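PDB 4RXT: sugar ABC transporter from Agrobacterium radiobacter, which binds an arabinopyranose sugar in the cleft between its two lobes and probably acts as the solute-receiving component of a carbohydrate ABC importer. Local coordinates for residues I7-K12 and I90-G95; S53-A58 and A64-S69; F235-A240 and A283-P288. All coordinates share one frame; numbering follows the deposited sequence.

Contact 1 (I7-K12 and I90-G95); sequences IPIIVK and IGIDSG. With ARA (alpha-L-arabinopyranose), chain B.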
ATOM      1  N   ILE A   7      13.058  -4.390 -19.122  1.00 15.83           N
ATOM      2  CA  ILE A   7      11.858  -3.782 -18.517  1.00 13.46           C
ATOM      3  C   ILE A   7      12.161  -3.493 -17.041  1.00 12.67           C
ATOM      4  O   ILE A   7      12.014  -4.368 -16.190  1.00 14.78           O
ATOM      5  CB  ILE A   7      10.595  -4.678 -18.701  1.00 16.22           C
ATOM      6  CG1 ILE A   7      10.377  -4.961 -20.182  1.00 16.07           C
ATOM      7  CG2 ILE A   7       9.392  -3.979 -18.074  1.00 13.40           C
ATOM      8  CD1 ILE A   7       9.215  -5.885 -20.494  1.00 16.54           C
ATOM      9  N   PRO A   8      12.644  -2.276 -16.748  1.00 12.99           N
ATOM     10  CA  PRO A   8      12.831  -1.870 -15.375  1.00 12.49           C
ATOM     11  C   PRO A   8      11.525  -1.800 -14.597  1.00 13.05           C
ATOM     12  O   PRO A   8      10.464  -1.502 -15.161  1.00 16.36           O
ATOM     13  CB  PRO A   8      13.430  -0.467 -15.473  1.00 16.22           C
ATOM     14  CG  PRO A   8      13.887  -0.331 -16.875  1.00 19.28           C
ATOM     15  CD  PRO A   8      12.966  -1.182 -17.664  1.00 14.93           C
ATOM     16  N   ILE A   9      11.641  -2.042 -13.304  1.00 13.02           N
ATOM     17  CA  ILE A   9      10.560  -1.778 -12.352  1.00 13.52           C
ATOM     18  C   ILE A   9      11.062  -0.744 -11.345  1.00 11.37           C
ATOM     19  O   ILE A   9      12.179  -0.871 -10.803  1.00 13.53           O
ATOM     20  CB  ILE A   9      10.056  -3.059 -11.620  1.00 12.94           C
ATOM     21  CG1 ILE A   9       8.827  -2.715 -10.760  1.00 15.65           C
ATOM     22  CG2 ILE A   9      11.182  -3.808 -10.877  1.00 15.38           C
ATOM     23  CD1 ILE A   9       8.000  -3.939 -10.396  1.00 17.17           C
ATOM     24  N   ILE A  10      10.230   0.272 -11.137  1.00 13.03           N
ATOM     25  CA  ILE A  10      10.553   1.385 -10.259  1.00 10.87           C
ATOM     26  C   ILE A  10       9.534   1.380  -9.144  1.00 13.10           C
ATOM     27  O   ILE A  10       8.354   1.643  -9.352  1.00 12.89           O
ATOM     28  CB  ILE A  10      10.506   2.750 -11.003  1.00 13.66           C
ATOM     29  CG1 ILE A  10      11.439   2.722 -12.213  1.00 15.63           C
ATOM     30  CG2 ILE A  10      10.866   3.900 -10.048  1.00 13.60           C
ATOM     31  CD1 ILE A  10      11.273   3.898 -13.147  1.00 14.98           C
ATOM     32  N   VAL A  11      10.000   1.066  -7.948  1.00 11.60           N
ATOM     33  CA  VAL A  11       9.156   1.023  -6.767  1.00 11.64           C
ATOM     34  C   VAL A  11       9.272   2.312  -5.968  1.00 12.57           C
ATOM     35  O   VAL A  11      10.141   3.138  -6.259  1.00 13.29           O
ATOM     36  CB  VAL A  11       9.447  -0.193  -5.891  1.00 12.19           C
ATOM     37  CG1 VAL A  11       9.160  -1.477  -6.682  1.00 15.86           C
ATOM     38  CG2 VAL A  11      10.885  -0.159  -5.379  1.00 15.01           C
ATOM     39  N   LYS A  12       8.377   2.510  -4.996  1.00 11.85           N
ATOM     40  CA  LYS A  12       8.428   3.755  -4.184  1.00 12.55           C
ATOM     41  C   LYS A  12       9.627   3.787  -3.225  1.00 13.42           C
ATOM     42  O   LYS A  12      10.110   4.850  -2.883  1.00 13.99           O
ATOM     43  CB  LYS A  12       7.153   3.935  -3.349  1.00 12.19           C
ATOM     44  CG  LYS A  12       5.855   4.020  -4.129  1.00 12.79           C
ATOM     45  CD  LYS A  12       4.724   4.452  -3.231  1.00 11.62           C
ATOM     46  CE  LYS A  12       3.388   4.496  -3.939  1.00 14.30           C
ATOM     47  NZ  LYS A  12       2.363   5.103  -3.035  1.00 17.74           N
ATOM     48  N   ILE A  90       3.612   0.896 -17.618  1.00 12.59           N
ATOM     49  CA  ILE A  90       2.630   0.090 -16.923  0.50 12.50           C
ATOM     50  C   ILE A  90       2.671   0.536 -15.459  1.00 12.69           C
ATOM     51  O   ILE A  90       3.746   0.566 -14.824  1.00 13.30           O
ATOM     52  CB  ILE A  90       2.945  -1.422 -17.079  0.50 14.13           C
ATOM     53  CG1 ILE A  90       2.553  -1.940 -18.490  0.50 14.73           C
ATOM     54  CG2 ILE A  90       2.261  -2.231 -15.990  0.50 14.68           C
ATOM     55  CD1 ILE A  90       3.295  -1.278 -19.653  0.50 12.91           C
ATOM     56  N   GLY A  91       1.507   0.891 -14.917  1.00 13.93           N
ATOM     57  CA  GLY A  91       1.418   1.319 -13.512  1.00 11.76           C
ATOM     58  C   GLY A  91       0.999   0.217 -12.567  1.00 12.19           C
ATOM     59  O   GLY A  91       0.251  -0.701 -12.932  1.00 13.81           O
ATOM     60  N   ILE A  92       1.516   0.315 -11.340  1.00 12.33           N
ATOM     61  CA  ILE A  92       1.070  -0.563 -10.256  1.00 12.60           C
ATOM     62  C   ILE A  92       0.809   0.243  -8.972  1.00 11.71           C
ATOM     63  O   ILE A  92       1.381   1.329  -8.755  1.00 15.03           O
ATOM     64  CB  ILE A  92       2.037  -1.743  -9.989  1.00 14.47           C
ATOM     65  CG1 ILE A  92       3.415  -1.260  -9.556  1.00 12.82           C
ATOM     66  CG2 ILE A  92       2.129  -2.642 -11.216  1.00 14.52           C
ATOM     67  CD1 ILE A  92       4.275  -2.369  -8.954  1.00 15.19           C
ATOM     68  N   ASP A  93      -0.077  -0.308  -8.141  1.00 12.20           N
ATOM     69  CA  ASP A  93      -0.218   0.067  -6.714  1.00 11.72           C
ATOM     70  C   ASP A  93      -0.908   1.390  -6.376  1.00 13.74           C
ATOM     71  O   ASP A  93      -1.680   1.421  -5.428  1.00 13.62           O
ATOM     72  CB  ASP A  93       1.126  -0.080  -5.970  1.00 11.68           C
ATOM     73  CG  ASP A  93       1.008   0.248  -4.485  1.00 14.61           C
ATOM     74  OD1 ASP A  93       0.609  -0.663  -3.723  1.00 15.11           O
ATOM     75  OD2 ASP A  93       1.273   1.415  -4.113  1.00 14.27           O
ATOM     76  N   SER A  94      -0.585   2.468  -7.095  1.00 11.75           N
ATOM     77  CA  SER A  94      -0.875   3.808  -6.611  1.00 13.35           C
ATOM     78  C   SER A  94      -0.936   4.713  -7.828  1.00 14.33           C
ATOM     79  O   SER A  94      -0.052   4.694  -8.651  1.00 16.86           O
ATOM     80  CB  SER A  94       0.241   4.264  -5.642  1.00 14.82           C
ATOM     81  OG  SER A  94      -0.064   5.463  -4.955  1.00 13.92           O
ATOM     82  N   GLY A  95      -2.002   5.488  -7.951  1.00 15.76           N
ATOM     83  CA  GLY A  95      -2.257   6.228  -9.188  1.00 15.95           C
ATOM     84  C   GLY A  95      -1.406   7.465  -9.389  1.00 14.51           C
ATOM     85  O   GLY A  95      -0.739   7.947  -8.475  1.00 17.74           O
TER
HETATM   86  C1  ARA B 401       1.526  -0.182   0.733  1.00 14.51           C
HETATM   87  C2  ARA B 401       0.864   0.756  -0.295  1.00 21.84           C
HETATM   88  C3  ARA B 401       1.933   1.594  -0.975  1.00 26.15           C
HETATM   89  C4  ARA B 401       2.836   2.301   0.051  1.00 25.71           C
HETATM   90  C5  ARA B 401       2.672   1.736   1.399  1.00 17.84           C
HETATM   91  O1  ARA B 401       0.333  -0.313   1.497  1.00 15.13           O
HETATM   92  O2  ARA B 401       0.170  -0.001  -1.304  1.00 15.75           O
HETATM   93  O3  ARA B 401       1.286   2.485  -1.898  1.00 21.89           O
HETATM   94  O4  ARA B 401       2.445   3.653   0.301  1.00 34.06           O
HETATM   95  O5  ARA B 401       2.646   0.300   1.465  1.00 22.23           O
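K12 and D93 meet at hydroxyl O3 of the bound alpha-L-arabinopyranose, and S94 flanks the lysine ammonium. The ammonium NZ of K12 donates to ARA O3 at 3.1 Å and lies equally close, 3.1 Å, to S94 OG, with which it makes a weak bond. K12 NZ also sits 4.0 Å from D93 OD2, a long salt bridge. D93 takes the sugar with both carboxylate oxygens: ARA O2 donates to OD1 at 2.5 Å, and ARA O3 donates to OD2 over a very short 2.5 Å, so that one carboxylate grips two neighbouring hydroxyls. OD1 is additionally bonded to the hydroxyl of Y18.

The next shell fixes these groups. With its CG anti to the carbonyl carbon (chi1 -60°), K12 reaches the sugar hydroxyl as an extended chain. D93 has a positive phi (75°) and forms the middle of a tight gamma turn, closed by S94 N donating to I92 O at 2.8 Å; the turn brings D93 and S94 round toward K12. The stronger partner of S94 OG is the backbone N of S146 in the other lobe, whose side chain also binds the sugar. Behind the polar cluster, I9 CD1 and I92 CD1 meet at 4.3 Å over V67 of the intervening strand, with L23 against I9 and V22 against I92, both from helix 17-33.

The pocket thus lies at the carboxyl ends of parallel strands, as in other periplasmic binding proteins. O3 is at once acceptor from the lysine and donor to the aspartate, an arrangement that probably selects for the position of this hydroxyl, while the nearby ammonium would tend to stabilise the negative charge of D93.

Contact 2 (S53-A58 and A64-S69); sequences SILENA and AAIVIS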
ATOM      1  N   SER A  53      13.676  11.421 -10.993  0.50 15.88           N
ATOM      2  CA  SER A  53      15.022  11.293 -11.554  0.50 16.84           C
ATOM      3  C   SER A  53      15.300   9.894 -12.078  0.50 14.73           C
ATOM      4  O   SER A  53      15.811   9.712 -13.182  0.50 17.94           O
ATOM      5  CB  SER A  53      16.078  11.666 -10.498  0.50 18.99           C
ATOM      6  OG  SER A  53      16.017  13.045 -10.192  0.50 35.05           O
ATOM      7  N   ILE A  54      14.932   8.906 -11.282  1.00 15.83           N
ATOM      8  CA  ILE A  54      15.100   7.501 -11.679  1.00 17.17           C
ATOM      9  C   ILE A  54      14.283   7.170 -12.937  1.00 13.19           C
ATOM     10  O   ILE A  54      14.807   6.526 -13.859  1.00 15.98           O
ATOM     11  CB  ILE A  54      14.747   6.556 -10.493  1.00 14.44           C
ATOM     12  CG1 ILE A  54      15.800   6.699  -9.401  1.00 16.93           C
ATOM     13  CG2 ILE A  54      14.578   5.087 -10.937  1.00 18.07           C
ATOM     14  CD1 ILE A  54      15.344   6.155  -8.069  1.00 19.50           C
ATOM     15  N   LEU A  55      13.024   7.615 -12.976  1.00 13.87           N
ATOM     16  CA  LEU A  55      12.208   7.446 -14.169  1.00 13.42           C
ATOM     17  C   LEU A  55      12.856   8.082 -15.397  1.00 14.98           C
ATOM     18  O   LEU A  55      12.976   7.437 -16.440  1.00 16.31           O
ATOM     19  CB  LEU A  55      10.829   7.998 -13.946  1.00 14.67           C
ATOM     20  CG  LEU A  55       9.914   7.950 -15.159  1.00 15.78           C
ATOM     21  CD1 LEU A  55       9.687   6.513 -15.593  1.00 13.55           C
ATOM     22  CD2 LEU A  55       8.592   8.568 -14.789  1.00 15.44           C
ATOM     23  N   GLU A  56      13.290   9.338 -15.262  1.00 17.95           N
ATOM     24  CA  GLU A  56      13.944  10.049 -16.387  1.00 16.91           C
ATOM     25  C   GLU A  56      15.152   9.284 -16.907  1.00 16.52           C
ATOM     26  O   GLU A  56      15.356   9.172 -18.127  1.00 18.55           O
ATOM     27  CB  GLU A  56      14.324  11.484 -15.994  1.00 16.44           C
ATOM     28  CG  GLU A  56      13.079  12.369 -15.925  1.00 19.76           C
ATOM     29  CD  GLU A  56      13.272  13.689 -15.160  1.00 19.45           C
ATOM     30  OE1 GLU A  56      14.343  13.866 -14.518  1.00 20.96           O
ATOM     31  OE2 GLU A  56      12.332  14.558 -15.183  1.00 23.20           O
ATOM     32  N   ASN A  57      15.951   8.738 -15.980  1.00 14.97           N
ATOM     33  CA  ASN A  57      17.189   8.045 -16.334  1.00 16.78           C
ATOM     34  C   ASN A  57      16.854   6.707 -17.009  1.00 19.26           C
ATOM     35  O   ASN A  57      17.488   6.295 -17.983  1.00 20.71           O
ATOM     36  CB  ASN A  57      18.023   7.782 -15.068  1.00 23.19           C
ATOM     37  CG  ASN A  57      19.179   8.725 -14.911  1.00 69.72           C
ATOM     38  OD1 ASN A  57      20.092   8.750 -15.741  1.00 60.99           O
ATOM     39  ND2 ASN A  57      19.179   9.470 -13.813  1.00 63.40           N
ATOM     40  N   ALA A  58      15.850   6.014 -16.473  1.00 16.98           N
ATOM     41  CA  ALA A  58      15.441   4.738 -17.061  1.00 14.65           C
ATOM     42  C   ALA A  58      14.897   4.952 -18.499  1.00 15.08           C
ATOM     43  O   ALA A  58      15.224   4.210 -19.434  1.00 17.55           O
ATOM     44  CB  ALA A  58      14.421   4.033 -16.179  1.00 17.67           C
ATOM     45  N   ALA A  64      12.393  -1.481 -23.245  1.00 16.32           N
ATOM     46  CA  ALA A  64      11.178  -1.862 -24.001  1.00 15.69           C
ATOM     47  C   ALA A  64       9.884  -1.398 -23.357  1.00 15.46           C
ATOM     48  O   ALA A  64       8.861  -1.180 -24.028  1.00 17.62           O
ATOM     49  CB  ALA A  64      11.132  -3.375 -24.198  1.00 19.10           C
ATOM     50  N   ALA A  65       9.920  -1.314 -22.030  1.00 16.37           N
ATOM     51  CA  ALA A  65       8.787  -0.849 -21.269  1.00 15.04           C
ATOM     52  C   ALA A  65       9.283  -0.546 -19.847  1.00 11.45           C
ATOM     53  O   ALA A  65      10.401  -0.930 -19.496  1.00 14.03           O
ATOM     54  CB  ALA A  65       7.692  -1.898 -21.261  1.00 16.19           C
ATOM     55  N   ILE A  66       8.449   0.115 -19.064  1.00 14.61           N
ATOM     56  CA  ILE A  66       8.728   0.397 -17.665  1.00 13.64           C
ATOM     57  C   ILE A  66       7.490   0.107 -16.827  1.00 14.94           C
ATOM     58  O   ILE A  66       6.361   0.457 -17.226  1.00 14.81           O
ATOM     59  CB  ILE A  66       9.158   1.891 -17.448  1.00 15.09           C
ATOM     60  CG1 ILE A  66      10.537   2.161 -18.073  1.00 17.26           C
ATOM     61  CG2 ILE A  66       9.154   2.269 -15.959  1.00 16.86           C
ATOM     62  CD1 ILE A  66      10.828   3.631 -18.314  1.00 17.80           C
ATOM     63  N   VAL A  67       7.722  -0.537 -15.684  1.00 12.03           N
ATOM     64  CA  VAL A  67       6.701  -0.707 -14.652  1.00 14.73           C
ATOM     65  C   VAL A  67       7.027   0.246 -13.524  1.00 11.93           C
ATOM     66  O   VAL A  67       8.157   0.309 -13.062  1.00 12.87           O
ATOM     67  CB  VAL A  67       6.634  -2.149 -14.101  1.00 13.66           C
ATOM     68  CG1 VAL A  67       5.593  -2.274 -12.978  1.00 13.68           C
ATOM     69  CG2 VAL A  67       6.335  -3.124 -15.231  1.00 13.17           C
ATOM     70  N   ILE A  68       6.044   1.013 -13.081  1.00 11.01           N
ATOM     71  CA  ILE A  68       6.253   1.964 -11.997  1.00 13.64           C
ATOM     72  C   ILE A  68       5.092   2.000 -11.010  1.00 12.79           C
ATOM     73  O   ILE A  68       3.929   1.905 -11.409  1.00 12.57           O
ATOM     74  CB  ILE A  68       6.545   3.394 -12.536  1.00 12.60           C
ATOM     75  CG1 ILE A  68       6.860   4.401 -11.434  1.00 12.77           C
ATOM     76  CG2 ILE A  68       5.416   3.921 -13.434  1.00 12.07           C
ATOM     77  CD1 ILE A  68       7.545   5.661 -11.902  1.00 14.25           C
ATOM     78  N   SER A  69       5.451   2.162  -9.729  1.00 11.49           N
ATOM     79  CA  SER A  69       4.490   2.509  -8.660  1.00 10.96           C
ATOM     80  C   SER A  69       4.673   3.990  -8.339  1.00 13.95           C
ATOM     81  O   SER A  69       5.503   4.327  -7.544  1.00 12.91           O
ATOM     82  CB  SER A  69       4.709   1.653  -7.395  1.00 12.25           C
ATOM     83  OG  SER A  69       5.993   1.906  -6.882  1.00 13.52           O
TER
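L55 and A58, on one face of helix 48-60, pack on I66 and I68 of strand 66-68, the last two elements of a beta-alpha-beta crossover that starts at strand 39-41. The short helical and strand segments run nearly antiparallel, at 171°, with their axes 10.7 Å apart.

The close-packed part centres on I66. I66 CD1 rests against both helix residues, 4.1 Å from L55 CD1 and 4.2 Å from A58 CB, which lies one turn further on. The side chains of I66 and L55 meet at a slant, and I10 of strand 9-11 fills in beside both. V67, between the two isoleucines, faces the other side of the sheet and meets I257 and A260 of helix 249-264, so the sheet is covered on both faces.

The opposite side of the helix is open to solvent. E56 points away from the sheet and N57 is also exposed; the side-chain ND2 of N57 makes a weak bond back to S53 O. L55 spans the apolar side: its CG is anti to the backbone N (chi1 176°), sending one methyl to each isoleucine, and the second of these contacts is L55 CD2 to I68 CD1 at 4.2 Å.

Contact 3 (F235-A240 and A283-P288); sequences FLKSGA and ANMSDP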
ATOM      1  N   PHE A 235       2.039  -8.763  15.777  1.00 14.08           N
ATOM      2  CA  PHE A 235       1.063  -7.908  16.469  1.00 13.25           C
ATOM      3  C   PHE A 235      -0.367  -8.430  16.270  1.00 12.57           C
ATOM      4  O   PHE A 235      -1.209  -8.316  17.166  1.00 12.42           O
ATOM      5  CB  PHE A 235       1.117  -6.455  15.933  1.00 13.07           C
ATOM      6  CG  PHE A 235       2.408  -5.705  16.263  1.00 15.06           C
ATOM      7  CD1 PHE A 235       3.138  -5.988  17.420  1.00 16.86           C
ATOM      8  CD2 PHE A 235       2.853  -4.727  15.438  1.00 15.19           C
ATOM      9  CE1 PHE A 235       4.315  -5.320  17.709  1.00 17.55           C
ATOM     10  CE2 PHE A 235       3.997  -4.027  15.722  1.00 17.15           C
ATOM     11  CZ  PHE A 235       4.742  -4.306  16.854  1.00 16.34           C
ATOM     12  N   LEU A 236      -0.646  -8.991  15.096  1.00 13.09           N
ATOM     13  CA  LEU A 236      -1.964  -9.596  14.862  1.00 13.27           C
ATOM     14  C   LEU A 236      -2.219 -10.782  15.827  1.00 15.92           C
ATOM     15  O   LEU A 236      -3.262 -10.929  16.452  1.00 17.37           O
ATOM     16  CB  LEU A 236      -2.077 -10.027  13.407  1.00 18.17           C
ATOM     17  CG  LEU A 236      -3.475 -10.456  12.972  1.00 17.24           C
ATOM     18  CD1 LEU A 236      -4.415  -9.268  13.051  1.00 18.28           C
ATOM     19  CD2 LEU A 236      -3.465 -10.988  11.550  1.00 17.97           C
ATOM     20  N   LYS A 237      -1.185 -11.569  16.034  1.00 13.50           N
ATOM     21  CA  LYS A 237      -1.315 -12.715  16.912  1.00 18.31           C
ATOM     22  C   LYS A 237      -1.351 -12.297  18.378  1.00 18.54           C
ATOM     23  O   LYS A 237      -2.065 -12.908  19.190  1.00 19.98           O
ATOM     24  CB  LYS A 237      -0.167 -13.645  16.638  1.00 17.09           C
ATOM     25  CG  LYS A 237      -0.352 -14.338  15.317  1.00 19.14           C
ATOM     26  CD  LYS A 237       0.586 -15.499  15.150  1.00 28.66           C
ATOM     27  CE  LYS A 237       2.029 -15.065  14.964  1.00 37.69           C
ATOM     28  NZ  LYS A 237       2.795 -16.101  14.211  1.00 33.61           N
ATOM     29  N   SER A 238      -0.567 -11.270  18.716  1.00 19.21           N
ATOM     30  CA  SER A 238      -0.457 -10.831  20.106  1.00 21.11           C
ATOM     31  C   SER A 238      -1.694 -10.044  20.532  1.00 25.90           C
ATOM     32  O   SER A 238      -1.959  -9.904  21.729  1.00 25.24           O
ATOM     33  CB  SER A 238       0.789  -9.977  20.342  1.00 20.14           C
ATOM     34  OG  SER A 238       0.614  -8.633  19.875  1.00 25.46           O
ATOM     35  N   GLY A 239      -2.424  -9.512  19.543  1.00 20.09           N
ATOM     36  CA  GLY A 239      -3.598  -8.692  19.771  1.00 19.97           C
ATOM     37  C   GLY A 239      -3.342  -7.202  19.687  1.00 17.45           C
ATOM     38  O   GLY A 239      -4.270  -6.415  19.788  1.00 22.07           O
ATOM     39  N   ALA A 240      -2.089  -6.800  19.497  1.00 17.15           N
ATOM     40  CA  ALA A 240      -1.794  -5.348  19.340  1.00 15.04           C
ATOM     41  C   ALA A 240      -2.387  -4.734  18.088  1.00 15.95           C
ATOM     42  O   ALA A 240      -2.616  -3.544  18.057  1.00 16.28           O
ATOM     43  CB  ALA A 240      -0.303  -5.057  19.387  1.00 15.48           C
ATOM     44  N   ALA A 283      -8.846 -14.823  13.265  1.00 21.14           N
ATOM     45  CA  ALA A 283      -9.876 -15.791  12.880  1.00 25.26           C
ATOM     46  C   ALA A 283      -9.658 -16.398  11.478  1.00 22.95           C
ATOM     47  O   ALA A 283     -10.111 -17.551  11.191  1.00 26.50           O
ATOM     48  CB  ALA A 283     -11.243 -15.117  12.967  1.00 34.86           C
ATOM     49  N   ASN A 284      -9.001 -15.654  10.600  1.00 17.26           N
ATOM     50  CA  ASN A 284      -8.811 -16.152   9.226  1.00 19.44           C
ATOM     51  C   ASN A 284      -7.385 -16.211   8.651  1.00 16.15           C
ATOM     52  O   ASN A 284      -7.188 -16.585   7.474  1.00 18.92           O
ATOM     53  CB  ASN A 284      -9.725 -15.384   8.275  1.00 19.81           C
ATOM     54  CG  ASN A 284      -9.231 -13.972   8.004  1.00 19.70           C
ATOM     55  OD1 ASN A 284      -8.180 -13.586   8.449  1.00 16.46           O
ATOM     56  ND2 ASN A 284      -9.981 -13.235   7.252  1.00 33.12           N
ATOM     57  N   MET A 285      -6.384 -15.904   9.472  1.00 17.14           N
ATOM     58  CA  MET A 285      -5.015 -15.831   8.984  1.00 16.19           C
ATOM     59  C   MET A 285      -4.465 -17.189   8.548  1.00 20.00           C
ATOM     60  O   MET A 285      -3.505 -17.266   7.795  1.00 21.83           O
ATOM     61  CB  MET A 285      -4.076 -15.166  10.008  1.00 18.82           C
ATOM     62  CG  MET A 285      -3.933 -15.862  11.354  1.00 20.12           C
ATOM     63  SD  MET A 285      -2.884 -14.997  12.581  1.00 17.17           S
ATOM     64  CE  MET A 285      -1.379 -14.819  11.731  1.00 19.36           C
ATOM     65  N   SER A 286      -5.114 -18.271   8.965  1.00 17.31           N
ATOM     66  CA  SER A 286      -4.716 -19.601   8.503  1.00 18.08           C
ATOM     67  C   SER A 286      -5.519 -20.110   7.303  1.00 18.31           C
ATOM     68  O   SER A 286      -5.274 -21.222   6.836  1.00 24.11           O
ATOM     69  CB  SER A 286      -4.849 -20.614   9.650  1.00 24.78           C
ATOM     70  OG  SER A 286      -6.221 -20.915   9.912  1.00 28.68           O
ATOM     71  N   ASP A 287      -6.502 -19.345   6.834  1.00 17.96           N
ATOM     72  CA  ASP A 287      -7.241 -19.748   5.652  1.00 16.54           C
ATOM     73  C   ASP A 287      -6.207 -19.933   4.526  1.00 20.15           C
ATOM     74  O   ASP A 287      -5.332 -19.069   4.340  1.00 17.75           O
ATOM     75  CB  ASP A 287      -8.228 -18.673   5.138  1.00 18.19           C
ATOM     76  CG  ASP A 287      -9.466 -18.452   6.023  1.00 21.60           C
ATOM     77  OD1 ASP A 287      -9.474 -18.936   7.170  1.00 22.05           O
ATOM     78  OD2 ASP A 287     -10.434 -17.771   5.529  1.00 21.17           O
ATOM     79  N   PRO A 288      -6.329 -21.018   3.738  1.00 16.01           N
ATOM     80  CA  PRO A 288      -5.300 -21.249   2.719  1.00 15.34           C
ATOM     81  C   PRO A 288      -5.049 -20.074   1.717  1.00 13.29           C
ATOM     82  O   PRO A 288      -3.896 -19.805   1.365  1.00 19.15           O
ATOM     83  CB  PRO A 288      -5.774 -22.518   2.017  1.00 19.11           C
ATOM     84  CG  PRO A 288      -6.633 -23.233   3.041  1.00 19.47           C
ATOM     85  CD  PRO A 288      -7.314 -22.112   3.792  1.00 18.77           C
TER
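M285 reaches from the loop between strand 278-280 and helix 288-294 to L236 and K237 on the last turn of helix 230-238. Its CB points toward that helix, and CG stands between the backbone N and the carbonyl carbon (chi1 61°). The chain then runs straight through CG to the sulfur. M285 SD meets two residues, K237 CG at 3.8 Å and L236 CD2 at 4.2 Å; the leucine comes from ahead, tip to tip. A bend at chi3 (-56°) turns M285 CE onto the lysine methylenes, 3.8 Å from K237 CG and 4.0 Å from K237 CD, and the two side chains as wholes cross at about a right angle.

V280 touches both L236 and M285, tying the contact to the antiparallel edge strand of the second lobe's sheet. The loop is shaped by a type I turn, in which D287 N donates to N284 O at 2.9 Å. The N284 side chain bonds T281 N and L279 O.

The interface is apolar: K237 contributes methylenes, and a polarisable thioether meets them and the leucine methyl. Contact between loop and helix thus rests on dispersion and hydrocarbon burial, while the N284 bonds fix the loop to its strand.

Overall arrangement
Contacts 1 and 2 belong to the first lobe and share its six-stranded parallel sheet. Strand 66-68 of contact 2 lies between the two strands of contact 1, 9-11 and 89-92, and the centres are 8 Å apart. Along the chain contact 2 is nested inside the loop that contact 1 closes. Contact 3 comes later, in the other lobe, on the opposite side of the chain's centre; its centre is about 29 Å from that of contact 1 and 37 Å from that of contact 2. The sugar lies between the lobes: contact 1 forms part of its pocket, contact 2 packs a helix on the same sheet, and contact 3 joins a loop to helix 230-238.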